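A-type flavoprotein (Giardia intestinalis, PDB 2Q9U) scavenges dioxygen, probably by passing electrons from its bound FMN to a non-haem diiron centre. Local coordinates at residues A[6-11]-A[69-74]; A[44-47]-A[53-56]; A[12-17]-A[181-186]. All blocks are in the same frame, centred on the assembly; numbering follows the deposited sequence.

How the contacts relate
All three contacts belong to the metallo-beta-lactamase-like domain and lie close together, their centres about 12 Å (contacts 1 and 2), 14 Å (2 and 3) and 16 Å (1 and 3) apart. Along the chain, 6-11 runs straight into 12-17; the hairpin segments 44-47 and 53-56 come next, then 69-74 on helix 62-72, and 181-186 last. Strands 12-14, 39-46 and 52-54 share one mixed sheet. Cys-72 and Cys-73 pack on Phe-45, joining contacts 1 and 2. Gln-11 probably hydrogen-bonds Arg-182, and Gly-16 O the backbone of Asp-47. The N-terminal chain is thus tied to a helix, a sheet and a distant loop, while contacts 1 and 3 also touch the second subunit.

Contact 1 (A[6-11]-A[69-74]); sequences KYVQDQ and IAACCP
Asp-10 turns one carboxylate oxygen, not a face, to Ala-71: OD1 lies 3.3 Å from Ala-71 CB, the methyl lying close to the carboxylate plane. This is where the N-terminal tail of the metallo-beta-lactamase-like domain passes the C-terminal end of helix 62-72, just before entering strand 12-14. The second oxygen, OD2, accepts a hydrogen bond from a water whose oxygen is 2.6 Å from both Asp-10 OD2 and Ala-71 O; giving one hydrogen to each, it links two acceptors that cannot bond each other directly. Lys-6 NZ lies off one face of the carboxylate, 3.8 Å from Asp-10 OD2, a long ion pair. The other flat group, the Gln-11 amide, folds back along its own chain; NE2 reaches Gln-9 O at 3.3 Å, with the acceptor close to the amide plane but the donor tilted 32° from the plane of the carbonyl.

Little surface is buried here, and Ala-71 remains exposed to solvent. The tail is also held by the second subunit: its Glu-386 bonds Tyr-7 OH, which Ser-67 of this chain holds as well, its Asp-279 takes the backbone N of Gln-9 and its Arg-282 the OE1. Deeper in, Cys-72 packs on Phe-45 and strand 17-24. In Val-8, CG2 lies between the backbone N and the carbonyl carbon and is the branch that meets Ala-71 CB at 3.8 Å.

Contact 2 (A[44-47]-A[53-56]); sequences YFID and VIDS
Tyr-44 and Ile-54 form an antiparallel hydrogen-bonded pair in the beta hairpin of strands 39-46 and 52-54, inside the mixed sheet of the metallo-beta-lactamase-like domain. This backbone pair is the tight part of the contact. Ile-54 N donates to Tyr-44 O at 2.8 Å, nearly straight (170°) and in the carbonyl plane; Tyr-44 N answers with a 3.0 Å bond to Ile-54 O, more bent at 156° but aimed at a lone pair. Tyr-44 O also takes a CA-H contact from Val-53.

The side chains meet less closely, at ordinary van der Waals distance. In the next pair, Phe-45 with Val-53, which is non-hydrogen-bonded, Val-53 CG2 sits at the edge of the phenyl ring, near its plane, 4.3 Å from Phe-45 CD1, and leaves much of the packing to other elements: on this face Phe-45 meets Cys-72 and Val-53 meets Ile-69, both on helix 62-72. Tyr-44 and Ile-54 project to the opposite face, toward the second sheet, where Ser-228 O receives the tyrosine hydroxyl and Phe-168 lies on Ile-54. Exposure comes only at the hairpin's outer end: Asp-47 is open to solvent, whereas past Ile-54 the chain stays buried, Asp-55 turning off with its carboxylate held by Asn-84 N and Asn-170 ND2.

The other side-chain contact is made by Ile-46: CG1 stands beside the backbone N, and the extended chi2 (165°) then carries CD1 to Ile-54 CD1, 4.0 Å away.

Contact 3 (A[12-17]-A[181-186]); sequences EMIPGV and RRWADE
Met-13 lays its terminal methyl on the indole of Trp-183, and these two residues carry most of the buried surface. CE is 3.7 Å from the centroid of the six-membered ring and 14° off the ring normal, a CH-pi contact over the face. The sulfur stays back, with SD 5.2 Å from the same centroid and oblique to it. A bend at the end of the chain (chi3 71°) folds the methyl back over the ring while leaving SD against the third partner, Arg-182, at 3.7 Å from its CB. Only the root of that arginine takes part: its chain bends at chi2 and leads the guanidinium away to Gln-11 and Thr-179 O, and onto Trp-19 in a cation-pi contact.

Round its rim the indole is held too. Ile-14 CG2 comes up at the edge, 3.9 Å from Trp-183 CZ2, and a water lying in the ring plane accepts from Trp-183 NE1 and donates to Met-13 O, at 2.9 Å from each, so the water gives both the indole N-H and the Met-13 carbonyl a partner. The tryptophan's backbone N gives a bond to Glu-186 OE1, met from above the carboxylate plane, while Arg-235 makes a cation-pi contact with the ring.

Within 12-17, Met-13 and Ile-14 both face Val-17 in a classic beta bulge. It closes on a type II turn from Ile-14 to Val-17, and Gly-16 N inside that turn bonds Glu-12 OE2 at 2.7 Å. The result is a Met-aromatic contact joining outer strand 12-14 of one sheet to the loop that follows strand 166-170 of the other, in the alpha-beta/beta-alpha sandwich of the metallo-beta-lactamase fold.

Contact 1 (A[6-11]-A[69-74])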
ATOM      1  N   LYS A   6      14.467 -31.840  17.461  1.00 28.53           N
ATOM      2  CA  LYS A   6      15.145 -30.550  17.650  1.00 26.44           C
ATOM      3  C   LYS A   6      14.938 -29.627  16.443  1.00 23.61           C
ATOM      4  O   LYS A   6      15.446 -29.902  15.355  1.00 22.91           O
ATOM      5  CB  LYS A   6      16.636 -30.797  17.918  1.00 26.70           C
ATOM      6  CG  LYS A   6      17.573 -29.636  17.603  1.00 28.82           C
ATOM      7  CD  LYS A   6      17.902 -28.870  18.830  1.00 32.78           C
ATOM      8  CE  LYS A   6      19.181 -28.090  18.654  1.00 31.89           C
ATOM      9  NZ  LYS A   6      19.520 -27.457  19.944  1.00 35.52           N
ATOM     10  N   TYR A   7      14.204 -28.537  16.645  1.00 20.19           N
ATOM     11  CA  TYR A   7      13.903 -27.616  15.561  1.00 18.31           C
ATOM     12  C   TYR A   7      14.036 -26.140  15.966  1.00 17.07           C
ATOM     13  O   TYR A   7      13.687 -25.254  15.201  1.00 16.94           O
ATOM     14  CB  TYR A   7      12.529 -27.925  14.915  1.00 18.18           C
ATOM     15  CG  TYR A   7      11.385 -27.991  15.897  1.00 17.67           C
ATOM     16  CD1 TYR A   7      10.756 -26.830  16.348  1.00 16.61           C
ATOM     17  CD2 TYR A   7      10.948 -29.214  16.395  1.00 18.23           C
ATOM     18  CE1 TYR A   7       9.690 -26.887  17.275  1.00 17.54           C
ATOM     19  CE2 TYR A   7       9.905 -29.285  17.311  1.00 19.03           C
ATOM     20  CZ  TYR A   7       9.279 -28.120  17.740  1.00 19.46           C
ATOM     21  OH  TYR A   7       8.256 -28.205  18.670  1.00 20.52           O
ATOM     22  N   VAL A   8      14.559 -25.891  17.165  1.00 16.23           N
ATOM     23  CA  VAL A   8      14.992 -24.545  17.546  1.00 15.40           C
ATOM     24  C   VAL A   8      16.442 -24.575  18.001  1.00 15.78           C
ATOM     25  O   VAL A   8      16.917 -25.599  18.517  1.00 15.17           O
ATOM     26  CB  VAL A   8      14.118 -23.890  18.661  1.00 15.07           C
ATOM     27  CG1 VAL A   8      12.688 -23.626  18.147  1.00 15.26           C
ATOM     28  CG2 VAL A   8      14.153 -24.701  19.990  1.00 15.03           C
ATOM     29  N   GLN A   9      17.133 -23.453  17.816  1.00 15.50           N
ATOM     30  CA  GLN A   9      18.489 -23.312  18.325  1.00 15.59           C
ATOM     31  C   GLN A   9      18.416 -22.667  19.708  1.00 15.68           C
ATOM     32  O   GLN A   9      17.772 -21.611  19.865  1.00 15.50           O
ATOM     33  CB  GLN A   9      19.345 -22.421  17.400  1.00 15.38           C
ATOM     34  CG  GLN A   9      20.766 -22.176  17.993  1.00 15.41           C
ATOM     35  CD  GLN A   9      21.479 -20.944  17.466  1.00 15.41           C
ATOM     36  OE1 GLN A   9      20.957 -20.206  16.645  1.00 13.24           O
ATOM     37  NE2 GLN A   9      22.707 -20.739  17.928  1.00 14.71           N
ATOM     38  N   ASP A  10      19.062 -23.280  20.708  1.00 16.16           N
ATOM     39  CA  ASP A  10      19.163 -22.635  22.032  1.00 16.21           C
ATOM     40  C   ASP A  10      20.127 -21.481  21.943  1.00 15.49           C
ATOM     41  O   ASP A  10      21.169 -21.578  21.294  1.00 15.25           O
ATOM     42  CB  ASP A  10      19.650 -23.617  23.098  1.00 16.82           C
ATOM     43  CG  ASP A  10      18.734 -24.810  23.224  1.00 20.46           C
ATOM     44  OD1 ASP A  10      17.494 -24.627  23.143  1.00 17.78           O
ATOM     45  OD2 ASP A  10      19.257 -25.935  23.373  1.00 24.75           O
ATOM     46  N   GLN A  11      19.766 -20.374  22.576  1.00 14.22           N
ATOM     47  CA  GLN A  11      20.452 -19.133  22.360  1.00 13.60           C
ATOM     48  C   GLN A  11      20.818 -18.528  23.710  1.00 14.11           C
ATOM     49  O   GLN A  11      20.133 -17.655  24.231  1.00 12.92           O
ATOM     50  CB  GLN A  11      19.594 -18.202  21.466  1.00 13.78           C
ATOM     51  CG  GLN A  11      19.431 -18.778  20.041  1.00 13.09           C
ATOM     52  CD  GLN A  11      18.488 -17.986  19.152  1.00 13.69           C
ATOM     53  OE1 GLN A  11      18.559 -16.770  19.091  1.00 13.58           O
ATOM     54  NE2 GLN A  11      17.609 -18.692  18.442  1.00 12.43           N
ATOM     55  N   ILE A  69      11.170 -22.524  25.147  1.00 11.77           N
ATOM     56  CA  ILE A  69      11.272 -22.794  26.586  1.00 12.44           C
ATOM     57  C   ILE A  69      11.521 -24.285  26.866  1.00 12.89           C
ATOM     58  O   ILE A  69      12.420 -24.636  27.621  1.00 13.17           O
ATOM     59  CB  ILE A  69      10.011 -22.323  27.372  1.00 12.34           C
ATOM     60  CG1 ILE A  69       9.909 -20.794  27.305  1.00 12.70           C
ATOM     61  CG2 ILE A  69      10.140 -22.692  28.869  1.00 12.70           C
ATOM     62  CD1 ILE A  69       8.537 -20.241  27.776  1.00 12.21           C
ATOM     63  N   ALA A  70      10.717 -25.143  26.265  1.00 13.35           N
ATOM     64  CA  ALA A  70      10.813 -26.601  26.482  1.00 14.30           C
ATOM     65  C   ALA A  70      12.175 -27.152  26.077  1.00 14.87           C
ATOM     66  O   ALA A  70      12.633 -28.164  26.620  1.00 14.58           O
ATOM     67  CB  ALA A  70       9.688 -27.337  25.714  1.00 14.77           C
ATOM     68  N   ALA A  71      12.837 -26.496  25.124  1.00 14.36           N
ATOM     69  CA  ALA A  71      14.154 -26.952  24.704  1.00 14.89           C
ATOM     70  C   ALA A  71      15.166 -26.722  25.821  1.00 15.78           C
ATOM     71  O   ALA A  71      16.135 -27.468  25.936  1.00 15.44           O
ATOM     72  CB  ALA A  71      14.596 -26.264  23.429  1.00 14.79           C
ATOM     73  N   CYS A  72      14.914 -25.700  26.641  1.00 15.09           N
ATOM     74  CA  CYS A  72      15.732 -25.390  27.814  1.00 16.46           C
ATOM     75  C   CYS A  72      15.337 -26.151  29.078  1.00 17.03           C
ATOM     76  O   CYS A  72      16.204 -26.522  29.871  1.00 17.16           O
ATOM     77  CB  CYS A  72      15.645 -23.905  28.139  1.00 15.34           C
ATOM     78  SG  CYS A  72      16.401 -22.819  26.894  1.00 19.32           S
ATOM     79  N   CYS A  73      14.032 -26.311  29.290  1.00 16.83           N
ATOM     80  CA  CYS A  73      13.526 -26.887  30.530  1.00 17.13           C
ATOM     81  C   CYS A  73      12.103 -27.394  30.293  1.00 17.22           C
ATOM     82  O   CYS A  73      11.309 -26.672  29.704  1.00 16.87           O
ATOM     83  CB  CYS A  73      13.494 -25.794  31.592  1.00 16.67           C
ATOM     84  SG  CYS A  73      13.011 -26.316  33.229  1.00 18.63           S
ATOM     85  N   PRO A  74      11.757 -28.613  30.792  1.00 17.26           N
ATOM     86  CA  PRO A  74      10.366 -29.051  30.654  1.00 17.29           C
ATOM     87  C   PRO A  74       9.422 -28.021  31.267  1.00 16.17           C
ATOM     88  O   PRO A  74       9.758 -27.420  32.285  1.00 16.40           O
ATOM     89  CB  PRO A  74      10.322 -30.341  31.493  1.00 18.29           C
ATOM     90  CG  PRO A  74      11.737 -30.884  31.374  1.00 18.12           C
ATOM     91  CD  PRO A  74      12.580 -29.612  31.496  1.00 17.78           C
TER
HETATM   92  O   HOH W   1      17.877 -28.060  24.074  1.00 26.55           O

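Contact 2 (A[44-47]-A[53-56])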
ATOM      1  N   TYR A  44      12.870 -14.455  28.139  1.00  8.81           N
ATOM      2  CA  TYR A  44      14.169 -15.001  28.560  1.00  9.32           C
ATOM      3  C   TYR A  44      13.975 -16.157  29.531  1.00 10.34           C
ATOM      4  O   TYR A  44      13.075 -16.111  30.341  1.00 10.06           O
ATOM      5  CB  TYR A  44      15.038 -13.916  29.205  1.00  9.98           C
ATOM      6  CG  TYR A  44      15.312 -12.801  28.222  1.00  9.36           C
ATOM      7  CD1 TYR A  44      16.322 -12.932  27.262  1.00  9.77           C
ATOM      8  CD2 TYR A  44      14.495 -11.668  28.188  1.00  9.23           C
ATOM      9  CE1 TYR A  44      16.549 -11.904  26.315  1.00 11.15           C
ATOM     10  CE2 TYR A  44      14.701 -10.655  27.244  1.00  9.61           C
ATOM     11  CZ  TYR A  44      15.728 -10.787  26.314  1.00  9.86           C
ATOM     12  OH  TYR A  44      15.945  -9.766  25.390  1.00 11.24           O
ATOM     13  N   PHE A  45      14.829 -17.176  29.411  1.00  9.51           N
ATOM     14  CA  PHE A  45      14.830 -18.271  30.357  1.00 11.03           C
ATOM     15  C   PHE A  45      16.098 -18.238  31.200  1.00 10.91           C
ATOM     16  O   PHE A  45      17.200 -18.202  30.647  1.00 11.55           O
ATOM     17  CB  PHE A  45      14.694 -19.614  29.637  1.00 10.53           C
ATOM     18  CG  PHE A  45      14.960 -20.787  30.545  1.00 12.06           C
ATOM     19  CD1 PHE A  45      13.982 -21.227  31.444  1.00 13.05           C
ATOM     20  CD2 PHE A  45      16.224 -21.391  30.562  1.00 12.44           C
ATOM     21  CE1 PHE A  45      14.256 -22.286  32.339  1.00 13.87           C
ATOM     22  CE2 PHE A  45      16.495 -22.446  31.438  1.00 15.10           C
ATOM     23  CZ  PHE A  45      15.515 -22.907  32.307  1.00 13.08           C
ATOM     24  N   ILE A  46      15.930 -18.254  32.525  1.00 11.62           N
ATOM     25  CA  ILE A  46      17.045 -18.262  33.469  1.00 11.87           C
ATOM     26  C   ILE A  46      17.207 -19.669  34.047  1.00 13.11           C
ATOM     27  O   ILE A  46      16.309 -20.188  34.733  1.00 13.10           O
ATOM     28  CB  ILE A  46      16.867 -17.242  34.607  1.00 12.27           C
ATOM     29  CG1 ILE A  46      16.603 -15.849  34.025  1.00 11.55           C
ATOM     30  CG2 ILE A  46      18.148 -17.231  35.521  1.00 12.53           C
ATOM     31  CD1 ILE A  46      16.055 -14.852  35.040  1.00 10.86           C
ATOM     32  N   ASP A  47      18.358 -20.272  33.771  1.00 13.28           N
ATOM     33  CA  ASP A  47      18.661 -21.622  34.238  1.00 15.46           C
ATOM     34  C   ASP A  47      19.158 -21.502  35.676  1.00 15.84           C
ATOM     35  O   ASP A  47      20.346 -21.266  35.901  1.00 17.70           O
ATOM     36  CB  ASP A  47      19.752 -22.236  33.342  1.00 15.53           C
ATOM     37  CG  ASP A  47      20.181 -23.625  33.791  1.00 20.36           C
ATOM     38  OD1 ASP A  47      19.558 -24.187  34.722  1.00 22.90           O
ATOM     39  OD2 ASP A  47      21.156 -24.150  33.203  1.00 24.25           O
ATOM     40  N   VAL A  53      11.134 -17.927  33.760  1.00 12.21           N
ATOM     41  CA  VAL A  53      10.865 -17.277  32.466  1.00 12.28           C
ATOM     42  C   VAL A  53      10.498 -15.825  32.715  1.00 12.16           C
ATOM     43  O   VAL A  53       9.695 -15.518  33.598  1.00 12.55           O
ATOM     44  CB  VAL A  53       9.735 -17.974  31.682  1.00 12.29           C
ATOM     45  CG1 VAL A  53       9.434 -17.239  30.339  1.00 10.41           C
ATOM     46  CG2 VAL A  53      10.107 -19.432  31.412  1.00 12.58           C
ATOM     47  N   ILE A  54      11.106 -14.947  31.924  1.00 11.65           N
ATOM     48  CA  ILE A  54      10.785 -13.518  31.947  1.00 11.19           C
ATOM     49  C   ILE A  54       9.970 -13.191  30.702  1.00 11.03           C
ATOM     50  O   ILE A  54      10.432 -13.373  29.576  1.00 10.20           O
ATOM     51  CB  ILE A  54      12.061 -12.646  31.942  1.00 10.99           C
ATOM     52  CG1 ILE A  54      13.081 -13.140  32.998  1.00 10.90           C
ATOM     53  CG2 ILE A  54      11.695 -11.125  32.079  1.00 10.47           C
ATOM     54  CD1 ILE A  54      12.623 -12.920  34.450  1.00 13.23           C
ATOM     55  N   ASP A  55       8.753 -12.725  30.936  1.00 10.38           N
ATOM     56  CA  ASP A  55       7.807 -12.311  29.901  1.00 11.82           C
ATOM     57  C   ASP A  55       7.261 -13.412  28.980  1.00 11.37           C
ATOM     58  O   ASP A  55       7.776 -14.518  28.941  1.00 12.32           O
ATOM     59  CB  ASP A  55       8.340 -11.072  29.127  1.00 11.54           C
ATOM     60  CG  ASP A  55       8.431  -9.829  30.035  1.00 14.46           C
ATOM     61  OD1 ASP A  55       7.529  -9.667  30.917  1.00 12.61           O
ATOM     62  OD2 ASP A  55       9.401  -9.046  29.885  1.00 16.05           O
ATOM     63  N   SER A  56       6.187 -13.087  28.269  1.00 11.73           N
ATOM     64  CA  SER A  56       5.628 -13.980  27.266  1.00 11.00           C
ATOM     65  C   SER A  56       5.685 -13.280  25.893  1.00 11.38           C
ATOM     66  O   SER A  56       6.491 -12.365  25.692  1.00 10.33           O
ATOM     67  CB  SER A  56       4.196 -14.370  27.673  1.00 12.13           C
ATOM     68  OG  SER A  56       3.631 -15.343  26.808  1.00 11.26           O
TER

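Contact 3 (A[12-17]-A[181-186])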
ATOM      1  N   GLU A  12      21.926 -19.022  24.269  1.00 15.01           N
ATOM      2  CA  GLU A  12      22.438 -18.537  25.554  1.00 16.17           C
ATOM      3  C   GLU A  12      23.114 -17.177  25.348  1.00 16.94           C
ATOM      4  O   GLU A  12      24.161 -17.084  24.714  1.00 18.28           O
ATOM      5  CB  GLU A  12      23.392 -19.571  26.188  1.00 16.00           C
ATOM      6  CG  GLU A  12      23.554 -19.418  27.716  1.00 16.94           C
ATOM      7  CD  GLU A  12      24.497 -20.459  28.325  1.00 18.37           C
ATOM      8  OE1 GLU A  12      25.028 -21.290  27.567  1.00 19.02           O
ATOM      9  OE2 GLU A  12      24.693 -20.443  29.568  1.00 19.90           O
ATOM     10  N   MET A  13      22.509 -16.120  25.871  1.00 16.86           N
ATOM     11  CA  MET A  13      23.007 -14.771  25.629  1.00 17.62           C
ATOM     12  C   MET A  13      24.130 -14.393  26.574  1.00 17.49           C
ATOM     13  O   MET A  13      25.145 -13.803  26.158  1.00 16.51           O
ATOM     14  CB  MET A  13      21.871 -13.792  25.685  1.00 16.86           C
ATOM     15  CG  MET A  13      21.214 -13.725  24.281  1.00 18.22           C
ATOM     16  SD  MET A  13      19.855 -12.644  24.313  1.00 18.50           S
ATOM     17  CE  MET A  13      20.574 -11.007  24.466  1.00 14.09           C
ATOM     18  N   ILE A  14      23.941 -14.785  27.824  1.00 16.48           N
ATOM     19  CA  ILE A  14      24.964 -14.666  28.854  1.00 17.29           C
ATOM     20  C   ILE A  14      24.851 -15.938  29.700  1.00 16.13           C
ATOM     21  O   ILE A  14      23.843 -16.644  29.599  1.00 15.75           O
ATOM     22  CB  ILE A  14      24.785 -13.371  29.702  1.00 16.67           C
ATOM     23  CG1 ILE A  14      23.365 -13.242  30.231  1.00 20.35           C
ATOM     24  CG2 ILE A  14      25.144 -12.119  28.874  1.00 19.64           C
ATOM     25  CD1 ILE A  14      23.044 -11.926  30.878  1.00 18.91           C
ATOM     26  N   PRO A  15      25.884 -16.255  30.513  1.00 15.64           N
ATOM     27  CA  PRO A  15      25.830 -17.538  31.235  1.00 15.41           C
ATOM     28  C   PRO A  15      24.511 -17.764  31.971  1.00 14.51           C
ATOM     29  O   PRO A  15      24.116 -16.958  32.808  1.00 14.02           O
ATOM     30  CB  PRO A  15      27.013 -17.455  32.204  1.00 15.64           C
ATOM     31  CG  PRO A  15      28.034 -16.610  31.416  1.00 16.06           C
ATOM     32  CD  PRO A  15      27.140 -15.523  30.796  1.00 16.18           C
ATOM     33  N   GLY A  16      23.829 -18.824  31.556  1.00 14.05           N
ATOM     34  CA  GLY A  16      22.593 -19.294  32.171  1.00 13.24           C
ATOM     35  C   GLY A  16      21.339 -18.499  31.804  1.00 13.22           C
ATOM     36  O   GLY A  16      20.298 -18.729  32.402  1.00 13.16           O
ATOM     37  N   VAL A  17      21.437 -17.558  30.845  1.00 12.62           N
ATOM     38  CA  VAL A  17      20.268 -16.733  30.425  1.00 12.38           C
ATOM     39  C   VAL A  17      20.073 -16.908  28.923  1.00 12.42           C
ATOM     40  O   VAL A  17      20.970 -16.608  28.135  1.00 13.41           O
ATOM     41  CB  VAL A  17      20.372 -15.226  30.840  1.00 12.42           C
ATOM     42  CG1 VAL A  17      19.094 -14.435  30.466  1.00 12.83           C
ATOM     43  CG2 VAL A  17      20.673 -15.054  32.370  1.00 11.50           C
ATOM     44  N   ARG A 181      20.164 -11.378  15.047  1.00 10.12           N
ATOM     45  CA  ARG A 181      21.149 -10.903  16.031  1.00 10.69           C
ATOM     46  C   ARG A 181      20.436 -10.573  17.342  1.00 10.28           C
ATOM     47  O   ARG A 181      19.387  -9.969  17.326  1.00  9.12           O
ATOM     48  CB  ARG A 181      21.848  -9.620  15.528  1.00 11.25           C
ATOM     49  CG  ARG A 181      23.068  -9.829  14.613  1.00 14.65           C
ATOM     50  CD  ARG A 181      22.735 -10.302  13.187  1.00 20.68           C
ATOM     51  NE  ARG A 181      23.933 -10.306  12.329  1.00 20.61           N
ATOM     52  CZ  ARG A 181      24.354  -9.264  11.605  1.00 21.92           C
ATOM     53  NH1 ARG A 181      23.683  -8.114  11.597  1.00 20.93           N
ATOM     54  NH2 ARG A 181      25.464  -9.369  10.883  1.00 22.27           N
ATOM     55  N   ARG A 182      21.046 -10.922  18.469  1.00  9.77           N
ATOM     56  CA  ARG A 182      20.464 -10.587  19.762  1.00 10.09           C
ATOM     57  C   ARG A 182      21.040  -9.349  20.408  1.00 10.02           C
ATOM     58  O   ARG A 182      20.443  -8.811  21.338  1.00 10.46           O
ATOM     59  CB  ARG A 182      20.506 -11.787  20.730  1.00  9.33           C
ATOM     60  CG  ARG A 182      19.827 -13.050  20.150  1.00 10.62           C
ATOM     61  CD  ARG A 182      18.287 -12.855  19.874  1.00 11.16           C
ATOM     62  NE  ARG A 182      17.874 -13.934  18.956  1.00 11.66           N
ATOM     63  CZ  ARG A 182      17.216 -13.791  17.828  1.00  9.83           C
ATOM     64  NH1 ARG A 182      16.746 -12.588  17.437  1.00  9.03           N
ATOM     65  NH2 ARG A 182      16.987 -14.894  17.105  1.00 11.46           N
ATOM     66  N   TRP A 183      22.202  -8.891  19.928  1.00 10.75           N
ATOM     67  CA  TRP A 183      22.879  -7.761  20.557  1.00 11.44           C
ATOM     68  C   TRP A 183      23.087  -6.605  19.581  1.00 11.42           C
ATOM     69  O   TRP A 183      23.404  -6.827  18.417  1.00 11.11           O
ATOM     70  CB  TRP A 183      24.252  -8.169  21.054  1.00 11.07           C
ATOM     71  CG  TRP A 183      24.290  -9.248  22.082  1.00 12.51           C
ATOM     72  CD1 TRP A 183      24.637 -10.554  21.886  1.00 12.44           C
ATOM     73  CD2 TRP A 183      24.028  -9.100  23.480  1.00 12.84           C
ATOM     74  NE1 TRP A 183      24.606 -11.234  23.087  1.00 13.65           N
ATOM     75  CE2 TRP A 183      24.249 -10.366  24.082  1.00 12.62           C
ATOM     76  CE3 TRP A 183      23.620  -8.021  24.286  1.00 11.13           C
ATOM     77  CZ2 TRP A 183      24.060 -10.594  25.458  1.00 13.84           C
ATOM     78  CZ3 TRP A 183      23.452  -8.241  25.670  1.00 11.56           C
ATOM     79  CH2 TRP A 183      23.669  -9.524  26.230  1.00 12.05           C
ATOM     80  N   ALA A 184      22.985  -5.390  20.106  1.00 12.25           N
ATOM     81  CA  ALA A 184      23.107  -4.165  19.306  1.00 12.97           C
ATOM     82  C   ALA A 184      24.470  -4.095  18.596  1.00 14.02           C
ATOM     83  O   ALA A 184      24.561  -3.721  17.415  1.00 13.54           O
ATOM     84  CB  ALA A 184      22.890  -2.926  20.204  1.00 12.77           C
ATOM     85  N   ASP A 185      25.518  -4.497  19.323  1.00 14.86           N
ATOM     86  CA  ASP A 185      26.900  -4.413  18.840  1.00 15.25           C
ATOM     87  C   ASP A 185      27.191  -5.370  17.672  1.00 15.63           C
ATOM     88  O   ASP A 185      28.133  -5.160  16.905  1.00 16.76           O
ATOM     89  CB  ASP A 185      27.873  -4.636  20.022  1.00 14.76           C
ATOM     90  CG  ASP A 185      27.618  -5.943  20.748  1.00 15.74           C
ATOM     91  OD1 ASP A 185      28.174  -6.974  20.335  1.00 17.11           O
ATOM     92  OD2 ASP A 185      26.824  -5.970  21.716  1.00 15.05           O
ATOM     93  N   GLU A 186      26.376  -6.417  17.528  1.00 14.20           N
ATOM     94  CA  GLU A 186      26.441  -7.291  16.366  1.00 14.19           C
ATOM     95  C   GLU A 186      25.775  -6.734  15.113  1.00 14.00           C
ATOM     96  O   GLU A 186      25.902  -7.323  14.043  1.00 13.77           O
ATOM     97  CB  GLU A 186      25.856  -8.662  16.682  1.00 13.77           C
ATOM     98  CG  GLU A 186      26.527  -9.339  17.889  1.00 13.82           C
ATOM     99  CD  GLU A 186      25.765 -10.549  18.368  1.00 16.22           C
ATOM    100  OE1 GLU A 186      24.518 -10.522  18.366  1.00 14.46           O
ATOM    101  OE2 GLU A 186      26.424 -11.540  18.747  1.00 17.51           O
TER
HETATM  102  O   HOH W   2      25.547 -13.920  23.242  1.00 26.73           O